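Local coordinates for putative modulator of DNA gyrase (Bacteroides thetaiotaomicron, PDB 1VPB), which is of uncertain function, probably a metallopeptidase of the PmbA/TldD family, and is named a putative modulator of DNA gyrase, at residues 275-279 with 382-387. Numbering follows the deposited sequence. Where two conformers were deposited one is given.
Sequences KNSFL and NNSSTG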
loop_
_atom_site.group_PDB
_atom_site.type_symbol
_atom_site.label_atom_id
_atom_site.label_comp_id
_atom_site.label_asym_id
_atom_site.label_seq_id
_atom_site.Cartn_x
_atom_site.Cartn_y
_atom_site.Cartn_z
ATOM N N LYS A 275 19.549 4.350 16.423
ATOM C CA LYS A 275 20.489 3.255 16.625
ATOM C C LYS A 275 19.997 1.947 16.006
ATOM O O LYS A 275 20.102 0.844 16.580
ATOM C CB LYS A 275 20.892 3.144 18.105
ATOM C CG LYS A 275 21.863 4.275 18.425
ATOM C CD LYS A 275 22.034 4.617 19.884
ATOM C CE LYS A 275 23.124 5.695 20.001
ATOM N NZ LYS A 275 23.149 6.334 21.351
ATOM N N ASN A 276 19.473 2.095 14.796
ATOM C CA ASN A 276 19.003 1.007 13.951
ATOM C C ASN A 276 19.640 1.076 12.541
ATOM O O ASN A 276 18.934 1.065 11.522
ATOM C CB ASN A 276 17.488 1.090 13.811
ATOM C CG ASN A 276 16.873 -0.228 13.321
ATOM O OD1 ASN A 276 17.449 -1.283 13.491
ATOM N ND2 ASN A 276 15.719 -0.145 12.673
ATOM N N SER A 277 20.960 1.085 12.533
ATOM C CA SER A 277 21.712 1.150 11.292
ATOM C C SER A 277 23.001 0.442 11.433
ATOM O O SER A 277 23.824 0.758 12.299
ATOM C CB SER A 277 21.961 2.595 10.863
ATOM O OG SER A 277 22.973 2.599 9.845
ATOM N N PHE A 278 23.219 -0.546 10.577
ATOM C CA PHE A 278 24.488 -1.281 10.604
ATOM C C PHE A 278 25.676 -0.481 10.061
ATOM O O PHE A 278 26.822 -0.974 10.065
ATOM C CB PHE A 278 24.360 -2.608 9.851
ATOM C CG PHE A 278 24.029 -2.484 8.371
ATOM C CD1 PHE A 278 22.712 -2.457 7.934
ATOM C CD2 PHE A 278 25.050 -2.447 7.393
ATOM C CE1 PHE A 278 22.384 -2.370 6.565
ATOM C CE2 PHE A 278 24.711 -2.320 6.020
ATOM C CZ PHE A 278 23.405 -2.302 5.616
ATOM N N LEU A 279 25.387 0.718 9.542
ATOM C CA LEU A 279 26.430 1.648 9.138
ATOM C C LEU A 279 26.717 2.767 10.148
ATOM O O LEU A 279 27.518 3.645 9.898
ATOM C CB LEU A 279 26.089 2.234 7.763
ATOM C CG LEU A 279 26.058 1.138 6.668
ATOM C CD1 LEU A 279 25.836 1.810 5.316
ATOM C CD2 LEU A 279 27.320 0.379 6.650
ATOM N N ASN A 382 16.685 -7.942 5.203
ATOM C CA ASN A 382 17.917 -7.691 5.936
ATOM C C ASN A 382 17.576 -7.160 7.314
ATOM O O ASN A 382 16.576 -6.482 7.493
ATOM C CB ASN A 382 18.866 -6.723 5.211
ATOM C CG ASN A 382 18.522 -5.248 5.417
ATOM O OD1 ASN A 382 17.456 -4.820 4.745
ATOM N ND2 ASN A 382 19.249 -4.468 6.130
ATOM N N ASN A 383 18.428 -7.484 8.269
ATOM C CA ASN A 383 18.389 -6.877 9.569
ATOM C C ASN A 383 18.974 -5.475 9.450
ATOM O O ASN A 383 20.141 -5.314 9.037
ATOM C CB ASN A 383 19.210 -7.726 10.520
ATOM C CG ASN A 383 19.139 -7.242 11.948
ATOM O OD1 ASN A 383 19.415 -6.070 12.232
ATOM N ND2 ASN A 383 18.804 -8.161 12.874
ATOM N N SER A 384 18.181 -4.475 9.825
ATOM C CA SER A 384 18.555 -3.077 9.684
ATOM C C SER A 384 19.695 -2.643 10.599
ATOM O O SER A 384 20.414 -1.709 10.252
ATOM C CB SER A 384 17.341 -2.186 9.968
ATOM O OG SER A 384 16.779 -2.553 11.209
ATOM N N SER A 385 19.858 -3.301 11.754
ATOM C CA SER A 385 20.939 -2.962 12.697
ATOM C C SER A 385 22.224 -3.753 12.511
ATOM O O SER A 385 23.306 -3.260 12.861
ATOM C CB SER A 385 20.461 -3.024 14.156
ATOM O OG SER A 385 20.066 -4.330 14.496
ATOM N N THR A 386 22.143 -4.972 11.986
ATOM C CA THR A 386 23.339 -5.812 11.791
ATOM C C THR A 386 23.828 -5.917 10.327
ATOM O O THR A 386 25.013 -6.178 10.089
ATOM C CB THR A 386 23.104 -7.252 12.297
ATOM O OG1 THR A 386 22.160 -7.948 11.474
ATOM C CG2 THR A 386 22.456 -7.272 13.658
ATOM N N GLY A 387 22.904 -5.780 9.392
ATOM C CA GLY A 387 23.179 -5.970 7.966
ATOM C C GLY A 387 23.148 -7.403 7.467
ATOM O O GLY A 387 23.400 -7.641 6.295
#
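Phe278 against Gly387 and Asn276 against Ser384 make a loop-to-loop contact in the C-terminal domain, joining the chain that leaves helix 269-273 to the turn linking strands 380-382 and 388-399. The ring of Phe278 lies against the turn backbone, with CA of Gly387 over one face, 3.7 Å from the ring centroid, in a CH-pi contact. With CG between the backbone N and the carbonyl carbon (chi1 62°), the ring is turned to Gly387; CB of Phe278, placed by the backbone, meets the carbonyl carbon of Thr386. Asn382 crosses the ring at about a right angle, its ND2 3.8 Å from CE1 of Phe278. Ser384 O, near the ring plane at the edge, accepts a weak bond from Phe278 N (3.1 Å) and a CA-H...O contact from Ser277.

On the more exposed side, Ser384 OG, in the conformer given, donates to Asn276 OD1 at 2.7 Å, approaching from above the amide plane. With CG anti to the backbone N (chi1 -162°), Asn276 extends its amide to this hydroxyl and lays OD1 against CB of Ser385. An alanine here would probably deprive the Ser384 hydroxyl of this acceptor and CB of Ser385 of its contact with OD1. The turn is braced internally by Asn383: its OD1 accepts from Ser385 N in an Asx turn, from Thr386 N as the wider Asx motif, and additionally from Ser385 OG.

Beyond the two loops, Phe278 packs between this turn and Met263 of helix 256-265 and Leu416 and Ile417 of helix 416-421, while Ser277 OG bonds to Ala266 O in the loop after helix 256-265.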